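LbaCas13a H328A (C2c2) (Lachnospiraceae bacterium NK4A179, PDB 5WLH) is an RNA-guided CRISPR-Cas13a effector that binds pre-crRNA and cleaves RNA at adenosines, probably through a composite site formed by its two HEPN domains. Local coordinates at residues 534-537 with 543-546; 603-608 with 903-908; 996-1001 with 1048-1053; 1246-1249 with 1253-1256. All coordinates share one frame; numbering follows the deposited sequence.

Contact 1 of 4, residues 534-537 with 543-546; sequences GTMD and KLAS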
loop_
_atom_site.group_PDB
_atom_site.type_symbol
_atom_site.label_atom_id
_atom_site.label_comp_id
_atom_site.label_asym_id
_atom_site.label_seq_id
_atom_site.Cartn_x
_atom_site.Cartn_y
_atom_site.Cartn_z
ATOM N N GLY A 534 -23.276 -21.630 -27.103
ATOM C CA GLY A 534 -24.646 -22.048 -27.323
ATOM C C GLY A 534 -25.698 -21.156 -26.700
ATOM O O GLY A 534 -26.875 -21.531 -26.677
ATOM N N THR A 535 -25.320 -19.983 -26.192
ATOM C CA THR A 535 -26.252 -19.142 -25.449
ATOM C C THR A 535 -27.103 -18.325 -26.410
ATOM O O THR A 535 -26.582 -17.497 -27.171
ATOM C CB THR A 535 -25.512 -18.215 -24.486
ATOM O OG1 THR A 535 -24.609 -18.978 -23.685
ATOM C CG2 THR A 535 -26.512 -17.502 -23.569
ATOM N N MET A 536 -28.412 -18.553 -26.367
ATOM C CA MET A 536 -29.367 -17.880 -27.235
ATOM C C MET A 536 -30.079 -16.749 -26.497
ATOM O O MET A 536 -30.173 -16.733 -25.269
ATOM C CB MET A 536 -30.390 -18.888 -27.774
ATOM C CG MET A 536 -29.746 -20.148 -28.346
ATOM S SD MET A 536 -28.632 -19.769 -29.714
ATOM C CE MET A 536 -29.800 -19.559 -31.077
ATOM N N ASP A 537 -30.590 -15.799 -27.278
ATOM C CA ASP A 537 -31.317 -14.655 -26.738
ATOM C C ASP A 537 -32.551 -15.119 -25.973
ATOM O O ASP A 537 -33.310 -15.966 -26.449
ATOM C CB ASP A 537 -31.712 -13.716 -27.883
ATOM C CG ASP A 537 -32.362 -12.433 -27.404
ATOM O OD1 ASP A 537 -33.559 -12.462 -27.057
ATOM O OD2 ASP A 537 -31.679 -11.391 -27.382
ATOM N N LYS A 543 -31.957 -16.284 -32.144
ATOM C CA LYS A 543 -30.710 -15.535 -32.221
ATOM C C LYS A 543 -29.794 -15.888 -31.053
ATOM O O LYS A 543 -30.254 -16.224 -29.956
ATOM C CB LYS A 543 -30.973 -14.024 -32.218
ATOM C CG LYS A 543 -32.099 -13.572 -33.150
ATOM C CD LYS A 543 -31.795 -12.210 -33.774
ATOM C CE LYS A 543 -33.015 -11.619 -34.471
ATOM N NZ LYS A 543 -34.059 -11.167 -33.505
ATOM N N LEU A 544 -28.490 -15.810 -31.294
ATOM C CA LEU A 544 -27.555 -15.883 -30.180
ATOM C C LEU A 544 -27.738 -14.672 -29.275
ATOM O O LEU A 544 -28.138 -13.594 -29.720
ATOM C CB LEU A 544 -26.107 -15.955 -30.670
ATOM C CG LEU A 544 -25.726 -16.806 -31.876
ATOM C CD1 LEU A 544 -24.337 -16.433 -32.357
ATOM C CD2 LEU A 544 -25.788 -18.284 -31.532
ATOM N N ALA A 545 -27.469 -14.864 -27.987
ATOM C CA ALA A 545 -27.549 -13.748 -27.056
ATOM C C ALA A 545 -26.502 -12.700 -27.420
ATOM O O ALA A 545 -25.473 -13.007 -28.031
ATOM C CB ALA A 545 -27.349 -14.233 -25.618
ATOM N N SER A 546 -26.788 -11.441 -27.071
ATOM C CA SER A 546 -25.876 -10.367 -27.447
ATOM C C SER A 546 -24.504 -10.557 -26.812
ATOM O O SER A 546 -23.496 -10.112 -27.374
ATOM C CB SER A 546 -26.455 -9.000 -27.062
ATOM O OG SER A 546 -26.809 -8.948 -25.691
HETATM O O HOH W 1 -29.500 -10.911 -25.976
#

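Contact 2 of 4, residues 603-608 with 903-908; sequences RNDSFH and LQKWYI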
loop_
_atom_site.group_PDB
_atom_site.type_symbol
_atom_site.label_atom_id
_atom_site.label_comp_id
_atom_site.label_asym_id
_atom_site.label_seq_id
_atom_site.Cartn_x
_atom_site.Cartn_y
_atom_site.Cartn_z
ATOM N N ARG A 603 -12.646 -14.701 -9.441
ATOM C CA ARG A 603 -13.104 -13.348 -9.146
ATOM C C ARG A 603 -14.126 -13.388 -8.025
ATOM O O ARG A 603 -15.059 -14.199 -8.051
ATOM C CB ARG A 603 -13.700 -12.682 -10.383
ATOM C CG ARG A 603 -13.815 -11.164 -10.220
ATOM C CD ARG A 603 -13.813 -10.488 -11.577
ATOM N NE ARG A 603 -15.154 -10.535 -12.126
ATOM C CZ ARG A 603 -15.494 -10.050 -13.320
ATOM N NH1 ARG A 603 -16.748 -10.136 -13.730
ATOM N NH2 ARG A 603 -14.590 -9.479 -14.094
ATOM N N ASN A 604 -13.955 -12.505 -7.035
ATOM C CA ASN A 604 -14.833 -12.485 -5.867
ATOM C C ASN A 604 -14.876 -13.841 -5.172
ATOM O O ASN A 604 -15.861 -14.184 -4.522
ATOM C CB ASN A 604 -16.247 -12.037 -6.245
ATOM C CG ASN A 604 -16.299 -10.575 -6.672
ATOM O OD1 ASN A 604 -16.093 -10.252 -7.839
ATOM N ND2 ASN A 604 -16.595 -9.698 -5.732
ATOM N N ASP A 605 -13.812 -14.630 -5.305
ATOM C CA ASP A 605 -13.704 -15.925 -4.636
ATOM C C ASP A 605 -13.111 -15.680 -3.255
ATOM O O ASP A 605 -11.908 -15.448 -3.119
ATOM C CB ASP A 605 -12.839 -16.893 -5.442
ATOM C CG ASP A 605 -12.893 -18.323 -4.900
ATOM O OD1 ASP A 605 -13.823 -18.645 -4.128
ATOM O OD2 ASP A 605 -12.015 -19.136 -5.262
ATOM N N SER A 606 -13.960 -15.743 -2.229
ATOM C CA SER A 606 -13.550 -15.410 -0.871
ATOM C C SER A 606 -12.600 -16.459 -0.321
ATOM O O SER A 606 -12.872 -17.661 -0.418
ATOM C CB SER A 606 -14.780 -15.314 0.034
ATOM O OG SER A 606 -14.391 -15.312 1.405
ATOM N N PHE A 607 -11.489 -16.007 0.282
ATOM C CA PHE A 607 -10.604 -16.928 0.981
ATOM C C PHE A 607 -11.210 -17.389 2.300
ATOM O O PHE A 607 -10.841 -18.456 2.800
ATOM C CB PHE A 607 -9.246 -16.276 1.261
ATOM C CG PHE A 607 -8.388 -16.045 0.030
ATOM C CD1 PHE A 607 -8.558 -16.798 -1.123
ATOM C CD2 PHE A 607 -7.390 -15.071 0.048
ATOM C CE1 PHE A 607 -7.758 -16.576 -2.241
ATOM C CE2 PHE A 607 -6.576 -14.849 -1.067
ATOM C CZ PHE A 607 -6.770 -15.584 -2.215
ATOM N N HIS A 608 -12.140 -16.613 2.859
ATOM C CA HIS A 608 -12.676 -16.851 4.195
ATOM C C HIS A 608 -13.858 -17.807 4.184
ATOM O O HIS A 608 -14.005 -18.611 5.113
ATOM C CB HIS A 608 -13.088 -15.521 4.835
ATOM C CG HIS A 608 -13.085 -15.544 6.330
ATOM N ND1 HIS A 608 -14.152 -15.109 7.083
ATOM C CD2 HIS A 608 -12.147 -15.963 7.212
ATOM C CE1 HIS A 608 -13.871 -15.253 8.367
ATOM N NE2 HIS A 608 -12.661 -15.769 8.473
ATOM N N LEU A 903 -6.271 -25.257 -7.078
ATOM C CA LEU A 903 -4.932 -25.184 -7.662
ATOM C C LEU A 903 -5.007 -24.846 -9.147
ATOM O O LEU A 903 -4.196 -24.063 -9.655
ATOM C CB LEU A 903 -4.173 -26.495 -7.448
ATOM C CG LEU A 903 -3.565 -26.667 -6.051
ATOM C CD1 LEU A 903 -2.869 -28.019 -5.921
ATOM C CD2 LEU A 903 -2.594 -25.510 -5.689
ATOM N N GLN A 904 -5.992 -25.401 -9.861
ATOM C CA GLN A 904 -6.138 -25.056 -11.272
ATOM C C GLN A 904 -6.394 -23.561 -11.473
ATOM O O GLN A 904 -5.913 -22.967 -12.447
ATOM C CB GLN A 904 -7.241 -25.906 -11.895
ATOM C CG GLN A 904 -6.832 -27.393 -11.927
ATOM C CD GLN A 904 -7.900 -28.281 -12.561
ATOM O OE1 GLN A 904 -8.861 -27.793 -13.148
ATOM N NE2 GLN A 904 -7.750 -29.586 -12.397
ATOM N N LYS A 905 -7.148 -22.935 -10.573
ATOM C CA LYS A 905 -7.356 -21.494 -10.670
ATOM C C LYS A 905 -6.047 -20.730 -10.512
ATOM O O LYS A 905 -5.760 -19.808 -11.285
ATOM C CB LYS A 905 -8.343 -21.015 -9.608
ATOM C CG LYS A 905 -9.752 -21.544 -9.713
ATOM C CD LYS A 905 -10.534 -20.882 -8.574
ATOM C CE LYS A 905 -11.717 -21.693 -8.158
ATOM N NZ LYS A 905 -12.305 -21.091 -6.937
ATOM N N TRP A 906 -5.274 -21.046 -9.467
ATOM C CA TRP A 906 -3.995 -20.359 -9.284
ATOM C C TRP A 906 -3.115 -20.541 -10.505
ATOM O O TRP A 906 -2.406 -19.621 -10.925
ATOM C CB TRP A 906 -3.267 -20.886 -8.050
ATOM C CG TRP A 906 -3.870 -20.439 -6.790
ATOM C CD1 TRP A 906 -4.711 -21.154 -5.987
ATOM C CD2 TRP A 906 -3.701 -19.163 -6.164
ATOM N NE1 TRP A 906 -5.074 -20.401 -4.894
ATOM C CE2 TRP A 906 -4.462 -19.177 -4.976
ATOM C CE3 TRP A 906 -2.977 -18.013 -6.490
ATOM C CZ2 TRP A 906 -4.530 -18.082 -4.119
ATOM C CZ3 TRP A 906 -3.036 -16.929 -5.631
ATOM C CH2 TRP A 906 -3.806 -16.972 -4.461
ATOM N N TYR A 907 -3.139 -21.742 -11.073
ATOM C CA TYR A 907 -2.390 -22.024 -12.284
ATOM C C TYR A 907 -2.792 -21.101 -13.420
ATOM O O TYR A 907 -1.957 -20.366 -13.960
ATOM C CB TYR A 907 -2.608 -23.482 -12.673
ATOM C CG TYR A 907 -2.033 -23.848 -14.013
ATOM C CD1 TYR A 907 -0.756 -23.433 -14.390
ATOM C CD2 TYR A 907 -2.756 -24.654 -14.891
ATOM C CE1 TYR A 907 -0.231 -23.789 -15.631
ATOM C CE2 TYR A 907 -2.244 -25.016 -16.115
ATOM C CZ TYR A 907 -0.976 -24.596 -16.482
ATOM O OH TYR A 907 -0.468 -24.970 -17.711
ATOM N N ILE A 908 -4.064 -21.148 -13.824
ATOM C CA ILE A 908 -4.474 -20.393 -15.006
ATOM C C ILE A 908 -4.338 -18.891 -14.769
ATOM O O ILE A 908 -3.883 -18.158 -15.649
ATOM C CB ILE A 908 -5.902 -20.779 -15.424
ATOM C CG1 ILE A 908 -5.922 -22.248 -15.872
ATOM C CG2 ILE A 908 -6.417 -19.865 -16.543
ATOM C CD1 ILE A 908 -4.973 -22.524 -17.078
#

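Contact 3 of 4, residues 996-1001 with 1048-1053; sequences SSYLDF and GERRFL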
loop_
_atom_site.group_PDB
_atom_site.type_symbol
_atom_site.label_atom_id
_atom_site.label_comp_id
_atom_site.label_asym_id
_atom_site.label_seq_id
_atom_site.Cartn_x
_atom_site.Cartn_y
_atom_site.Cartn_z
ATOM N N SER A 996 7.390 -2.849 -36.906
ATOM C CA SER A 996 7.331 -1.473 -37.385
ATOM C C SER A 996 6.505 -0.563 -36.488
ATOM O O SER A 996 6.589 0.658 -36.636
ATOM C CB SER A 996 6.776 -1.435 -38.815
ATOM O OG SER A 996 5.402 -1.792 -38.861
ATOM N N SER A 997 5.712 -1.114 -35.566
ATOM C CA SER A 997 5.030 -0.261 -34.600
ATOM C C SER A 997 6.016 0.398 -33.647
ATOM O O SER A 997 5.734 1.473 -33.112
ATOM C CB SER A 997 4.008 -1.067 -33.801
ATOM O OG SER A 997 3.390 -2.061 -34.593
ATOM N N TYR A 998 7.168 -0.230 -33.417
ATOM C CA TYR A 998 8.129 0.234 -32.426
ATOM C C TYR A 998 9.485 0.584 -33.007
ATOM O O TYR A 998 10.315 1.164 -32.292
ATOM C CB TYR A 998 8.309 -0.831 -31.336
ATOM C CG TYR A 998 6.986 -1.245 -30.731
ATOM C CD1 TYR A 998 6.184 -0.313 -30.081
ATOM C CD2 TYR A 998 6.525 -2.554 -30.830
ATOM C CE1 TYR A 998 4.971 -0.673 -29.536
ATOM C CE2 TYR A 998 5.306 -2.927 -30.278
ATOM C CZ TYR A 998 4.536 -1.977 -29.632
ATOM O OH TYR A 998 3.319 -2.323 -29.079
ATOM N N LEU A 999 9.730 0.259 -34.273
ATOM C CA LEU A 999 11.009 0.500 -34.922
ATOM C C LEU A 999 10.758 1.100 -36.294
ATOM O O LEU A 999 9.999 0.539 -37.092
ATOM C CB LEU A 999 11.813 -0.798 -35.057
ATOM C CG LEU A 999 13.073 -0.750 -35.918
ATOM C CD1 LEU A 999 14.146 0.119 -35.255
ATOM C CD2 LEU A 999 13.578 -2.151 -36.153
ATOM N N ASP A 1000 11.390 2.238 -36.562
ATOM C CA ASP A 1000 11.358 2.847 -37.888
ATOM C C ASP A 1000 12.533 2.288 -38.685
ATOM O O ASP A 1000 13.613 2.879 -38.766
ATOM C CB ASP A 1000 11.409 4.365 -37.774
ATOM C CG ASP A 1000 11.244 5.060 -39.108
ATOM O OD1 ASP A 1000 11.153 4.371 -40.148
ATOM O OD2 ASP A 1000 11.201 6.305 -39.112
ATOM N N PHE A 1001 12.325 1.101 -39.265
ATOM C CA PHE A 1001 13.325 0.512 -40.145
ATOM C C PHE A 1001 13.164 0.974 -41.590
ATOM O O PHE A 1001 13.491 0.224 -42.520
ATOM C CB PHE A 1001 13.311 -1.017 -40.045
ATOM C CG PHE A 1001 11.966 -1.648 -40.253
ATOM C CD1 PHE A 1001 11.457 -1.834 -41.528
ATOM C CD2 PHE A 1001 11.233 -2.107 -39.174
ATOM C CE1 PHE A 1001 10.229 -2.434 -41.722
ATOM C CE2 PHE A 1001 10.004 -2.710 -39.361
ATOM C CZ PHE A 1001 9.501 -2.874 -40.636
ATOM N N GLY A 1048 1.436 -6.547 -23.079
ATOM C CA GLY A 1048 1.349 -5.106 -23.164
ATOM C C GLY A 1048 0.186 -4.637 -24.018
ATOM O O GLY A 1048 -0.621 -5.417 -24.528
ATOM N N GLU A 1049 0.095 -3.315 -24.148
ATOM C CA GLU A 1049 -1.024 -2.646 -24.802
ATOM C C GLU A 1049 -0.473 -1.832 -25.967
ATOM O O GLU A 1049 0.156 -0.787 -25.763
ATOM C CB GLU A 1049 -1.788 -1.773 -23.810
ATOM C CG GLU A 1049 -2.277 -2.558 -22.590
ATOM C CD GLU A 1049 -3.552 -3.337 -22.876
ATOM O OE1 GLU A 1049 -4.075 -3.240 -24.009
ATOM O OE2 GLU A 1049 -4.042 -4.049 -21.972
ATOM N N ARG A 1050 -0.708 -2.329 -27.185
ATOM C CA ARG A 1050 0.045 -1.854 -28.341
ATOM C C ARG A 1050 -0.235 -0.390 -28.615
ATOM O O ARG A 1050 0.695 0.419 -28.714
ATOM C CB ARG A 1050 -0.285 -2.701 -29.569
ATOM C CG ARG A 1050 0.480 -2.319 -30.823
ATOM C CD ARG A 1050 0.004 -3.164 -32.004
ATOM N NE ARG A 1050 0.318 -2.551 -33.289
ATOM C CZ ARG A 1050 0.111 -3.144 -34.461
ATOM N NH1 ARG A 1050 0.422 -2.524 -35.590
ATOM N NH2 ARG A 1050 -0.407 -4.364 -34.502
ATOM N N ARG A 1051 -1.512 -0.031 -28.751
ATOM C CA ARG A 1051 -1.850 1.345 -29.095
ATOM C C ARG A 1051 -1.370 2.299 -28.017
ATOM O O ARG A 1051 -0.901 3.402 -28.313
ATOM C CB ARG A 1051 -3.356 1.476 -29.311
ATOM C CG ARG A 1051 -3.881 0.628 -30.472
ATOM C CD ARG A 1051 -5.053 1.294 -31.174
ATOM N NE ARG A 1051 -6.240 1.401 -30.330
ATOM C CZ ARG A 1051 -6.863 2.545 -30.061
ATOM N NH1 ARG A 1051 -6.406 3.678 -30.564
ATOM N NH2 ARG A 1051 -7.944 2.558 -29.289
ATOM N N PHE A 1052 -1.436 1.874 -26.753
ATOM C CA PHE A 1052 -0.918 2.706 -25.671
ATOM C C PHE A 1052 0.579 2.956 -25.838
ATOM O O PHE A 1052 1.042 4.106 -25.795
ATOM C CB PHE A 1052 -1.220 2.030 -24.328
ATOM C CG PHE A 1052 -0.396 2.546 -23.189
ATOM C CD1 PHE A 1052 -0.715 3.753 -22.588
ATOM C CD2 PHE A 1052 0.676 1.815 -22.697
ATOM C CE1 PHE A 1052 0.029 4.232 -21.522
ATOM C CE2 PHE A 1052 1.427 2.297 -21.640
ATOM C CZ PHE A 1052 1.101 3.507 -21.055
ATOM N N LEU A 1053 1.354 1.886 -26.032
ATOM C CA LEU A 1053 2.800 2.039 -26.172
ATOM C C LEU A 1053 3.149 2.920 -27.368
ATOM O O LEU A 1053 4.035 3.774 -27.273
ATOM C CB LEU A 1053 3.467 0.675 -26.298
ATOM C CG LEU A 1053 3.492 -0.112 -24.983
ATOM C CD1 LEU A 1053 3.815 -1.560 -25.263
ATOM C CD2 LEU A 1053 4.514 0.490 -24.021
#

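Contact 4 of 4, residues 1246-1249 with 1253-1256; sequences RNYI and RYYS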
loop_
_atom_site.group_PDB
_atom_site.type_symbol
_atom_site.label_atom_id
_atom_site.label_comp_id
_atom_site.label_asym_id
_atom_site.label_seq_id
_atom_site.Cartn_x
_atom_site.Cartn_y
_atom_site.Cartn_z
ATOM N N ARG A 1246 -15.511 2.493 -11.920
ATOM C CA ARG A 1246 -15.033 1.160 -11.584
ATOM C C ARG A 1246 -14.961 0.285 -12.827
ATOM O O ARG A 1246 -13.956 -0.393 -13.081
ATOM C CB ARG A 1246 -15.974 0.551 -10.537
ATOM C CG ARG A 1246 -15.570 -0.816 -10.032
ATOM C CD ARG A 1246 -16.372 -1.936 -10.657
ATOM N NE ARG A 1246 -15.761 -3.229 -10.356
ATOM C CZ ARG A 1246 -15.983 -3.912 -9.240
ATOM N NH1 ARG A 1246 -16.814 -3.429 -8.317
ATOM N NH2 ARG A 1246 -15.373 -5.074 -9.040
ATOM N N ASN A 1247 -16.029 0.300 -13.626
ATOM C CA ASN A 1247 -16.053 -0.532 -14.822
ATOM C C ASN A 1247 -15.017 -0.064 -15.822
ATOM O O ASN A 1247 -14.356 -0.886 -16.468
ATOM C CB ASN A 1247 -17.442 -0.514 -15.455
ATOM C CG ASN A 1247 -18.461 -1.316 -14.666
ATOM O OD1 ASN A 1247 -18.117 -2.188 -13.862
ATOM N ND2 ASN A 1247 -19.731 -1.035 -14.912
ATOM N N TYR A 1248 -14.872 1.256 -15.973
ATOM C CA TYR A 1248 -13.886 1.788 -16.899
ATOM C C TYR A 1248 -12.511 1.228 -16.584
ATOM O O TYR A 1248 -11.797 0.750 -17.469
ATOM C CB TYR A 1248 -13.886 3.312 -16.823
ATOM C CG TYR A 1248 -13.008 3.979 -17.845
ATOM C CD1 TYR A 1248 -13.504 4.330 -19.089
ATOM C CD2 TYR A 1248 -11.676 4.255 -17.567
ATOM C CE1 TYR A 1248 -12.706 4.940 -20.020
ATOM C CE2 TYR A 1248 -10.870 4.856 -18.494
ATOM C CZ TYR A 1248 -11.390 5.198 -19.725
ATOM O OH TYR A 1248 -10.579 5.806 -20.661
ATOM N N ILE A 1249 -12.132 1.264 -15.306
ATOM C CA ILE A 1249 -10.827 0.757 -14.895
ATOM C C ILE A 1249 -10.758 -0.755 -15.090
ATOM O O ILE A 1249 -9.856 -1.280 -15.756
ATOM C CB ILE A 1249 -10.558 1.128 -13.428
ATOM C CG1 ILE A 1249 -10.456 2.650 -13.274
ATOM C CG2 ILE A 1249 -9.303 0.431 -12.932
ATOM C CD1 ILE A 1249 -10.661 3.087 -11.826
ATOM N N ARG A 1253 -10.896 -0.100 -20.223
ATOM C CA ARG A 1253 -11.426 0.706 -21.325
ATOM C C ARG A 1253 -10.437 1.780 -21.757
ATOM O O ARG A 1253 -10.439 2.186 -22.923
ATOM C CB ARG A 1253 -12.752 1.353 -20.925
ATOM C CG ARG A 1253 -13.829 0.379 -20.468
ATOM C CD ARG A 1253 -14.210 -0.582 -21.591
ATOM N NE ARG A 1253 -14.510 0.126 -22.833
ATOM C CZ ARG A 1253 -14.424 -0.420 -24.043
ATOM N NH1 ARG A 1253 -14.043 -1.685 -24.179
ATOM N NH2 ARG A 1253 -14.708 0.302 -25.119
ATOM N N TYR A 1254 -9.593 2.254 -20.832
ATOM C CA TYR A 1254 -8.584 3.240 -21.200
ATOM C C TYR A 1254 -7.793 2.793 -22.416
ATOM O O TYR A 1254 -7.471 3.602 -23.297
ATOM C CB TYR A 1254 -7.645 3.466 -20.018
ATOM C CG TYR A 1254 -6.365 4.179 -20.370
ATOM C CD1 TYR A 1254 -6.329 5.558 -20.476
ATOM C CD2 TYR A 1254 -5.183 3.474 -20.545
ATOM C CE1 TYR A 1254 -5.152 6.223 -20.776
ATOM C CE2 TYR A 1254 -3.990 4.130 -20.834
ATOM C CZ TYR A 1254 -3.987 5.503 -20.950
ATOM O OH TYR A 1254 -2.811 6.155 -21.241
ATOM N N TYR A 1255 -7.465 1.506 -22.477
ATOM C CA TYR A 1255 -6.590 0.986 -23.512
ATOM C C TYR A 1255 -7.286 0.849 -24.855
ATOM O O TYR A 1255 -6.603 0.640 -25.861
ATOM C CB TYR A 1255 -6.014 -0.363 -23.086
ATOM C CG TYR A 1255 -5.079 -0.222 -21.900
ATOM C CD1 TYR A 1255 -3.849 0.412 -22.049
ATOM C CD2 TYR A 1255 -5.429 -0.686 -20.633
ATOM C CE1 TYR A 1255 -2.975 0.554 -20.977
ATOM C CE2 TYR A 1255 -4.541 -0.528 -19.534
ATOM C CZ TYR A 1255 -3.323 0.085 -19.734
ATOM O OH TYR A 1255 -2.428 0.264 -18.688
ATOM N N SER A 1256 -8.612 0.950 -24.881
ATOM C CA SER A 1256 -9.383 0.948 -26.114
ATOM C C SER A 1256 -9.741 2.347 -26.584
ATOM O O SER A 1256 -9.814 2.584 -27.793
ATOM C CB SER A 1256 -10.671 0.137 -25.927
ATOM O OG SER A 1256 -10.366 -1.239 -25.773
HETATM O O HOH W 2 -9.069 1.288 -18.178
#

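Contact 1 of 4, residues 534-537 with 543-546
Two backbone bonds bracket the place where Met536 and Leu544 meet. Ala545 N donates to Thr535 O at 2.9 Å and Asp537 N to Lys543 O at 2.7 Å, both nearly straight, with N-H...O angles of 174° and 172°. Around them Met536 SD lies against Leu544 CD2 at 3.7 Å, and Met536 CE folds over the Lys543 carbonyl, 3.5 Å from Lys543 O. The Met536 CB bond points away, though CB still touches Lys543 O, and bends at chi2 (-60°) and chi3 bring SD and CE back over that group. The arrangement is a single beta bridge, bonded in the antiparallel pattern although the segments cross at a slant, with the CA atoms of Met536 and Leu544 4.0 Å apart, in a surface loop between helices 486-517 and 559-564. With alanine in place of Met536, Leu544 CD2 would probably lose its sulfur neighbour and the Lys543 carbonyl part of its cover. One water spans the segments, donating to Asp537 OD2 at 2.6 Å and accepting from Ser546 N. Further out, Asp537 OD1 is held by the backbone N of Asn539, closing an Asx turn, and of Asp540, whose carboxylate pairs with Lys543 NZ. Thr535 O takes a second donor, Asn548 ND2.

Contact 2 of 4, residues 603-608 with 903-908
A buried salt bridge joins Asp605 to Lys905: Lys905 NZ lies 2.6 Å from Asp605 OD2 and donates to it. The segment 603-608 reads Arg-Asn-Asp-Ser-Phe-His, which fits the R-X4-H signature of HEPN nucleases, so Asp605 is an interior position of a probable nuclease motif that here reaches helix 901-911. The ammonium comes from above the carboxylate plane, 50° out of it, and the two side chains meet at about a right angle. Lys905 gets there by a chain extended beyond CG, while Asp605 points toward the helix and, with CG anti to the backbone N (chi1 -170°), places OD2 at Lys905 NZ. Glu902 OE1 is a second anionic partner of Lys905 NZ. Loss of the carboxylate to an alanine here is likely to take from Lys905 one of these two partners and free the motif loop from its ionic tie to the helix. At the motif's final position, His608 N donates to Ser606 OG at 3.0 Å, an ST turn. Packing completes the contact on the apolar side. Leu498 of helix 486-517 also touches Phe607, and Val963 and Ile967 of helix 960-974 touch Trp906. The two rings approach from opposite directions and meet obliquely at their ends, Phe607 CZ standing 3.9 Å from Trp906 CZ2.

Contact 3 of 4, residues 996-1001 with 1048-1053
Tyr998 pushes its phenol end over the start of helix 1050-1056, where Tyr998 OH lies 3.3 Å from Arg1050 CG and 3.4 Å from Arg1050 CA. This is a loop-on-helix packing: the loop after helix 988-995 rests on the first turn of the helix whose N-cap position is Glu1049, and Leu1053 N donates to Glu1049 O at 2.9 Å within that turn. The aromatic ring is flanked obliquely by the helix, with Tyr998 CE1 3.8 Å from Leu1053 CB. Over the centre of one of its faces stands Ser997 CB, 4.0 Å above the plane, which is consistent with the serine limiting how the ring turns. Leu1108 of helix 1106-1145 touches both Tyr998 and Leu1053, extending the apolar patch. Between Ser997 OG and the guanidinium the contact is packing, since the angles are poor for a hydrogen bond. The hydroxyl is instead paired with Tyr994 O, and Arg1050 NE with Glu1054 OE2. Arg1050, its chi1 near trans (-178°) and its chain extended as far as NE, reaches back past the phenol, its guanidinium plane 58° from the ring. Ser997 OG sits over one face of that guanidinium, 3.2 Å from Arg1050 NH1.

Contact 4 of 4, residues 1246-1249 with 1253-1256
This is a tight helix-to-helix turn: Tyr1248, near the end of helix 1239-1250, meets Arg1253 and Tyr1254 at the short helix 1254-1257 that follows. The sequence Arg-Asn-Tyr-Ile-Glu-His starting at Arg1246 fits a second R-X4-H signature, so the contact begins inside a probable HEPN motif, with Tyr1248 at an interior position. Arg1253 N donates to Tyr1248 O at 3.0 Å, five residues back, with an N-H...O angle of 156° and the donor in the carbonyl plane. The same oxygen accepts from a water at 2.9 Å, which in turn accepts from Tyr1254 N. Next to this link, Arg1253 CB makes a CH-pi contact over one face of the Tyr1248 ring, 3.9 Å from its centroid and 26° off the normal. A chi1 of -174° swings the ring across the turn, and its phenol end lies on Tyr1254, with Tyr1248 OH 3.3 Å from Tyr1254 CA. Beyond the turn, Asp1259 OD1 bonds Tyr1248 OH and Arg1260 makes a cation-pi contact with the ring. The Tyr1248 carbonyl, in the last turn of its helix, is thus gripped by two donors, one a water, while hydrogen bond and packing together fix the rotation of the tyrosine.

From the N terminus the contacts follow in series, none nesting or crossing. Contact 1 closes a five-residue surface loop after helix 486-517, about 33 Å at the nearest atom from the bound RNA. Contact 2 closes a span of 294 residues, tying the loop after helix 588-602 to helix 901-911. Contact 3 closes 46 residues and joins the loop after helix 988-995 to helix 1050-1056, while contact 4 turns over three residues between two helices. Contacts 3 and 4 touch, Glu1049 CG lying 3.4 Å from Tyr1255 CD1. Contacts 2 and 4 come within about 5 Å at nearest atoms, and Glu1130 of helix 1106-1145 bonds both Asn604 and Arg1246, linking the two R-X4-H segments.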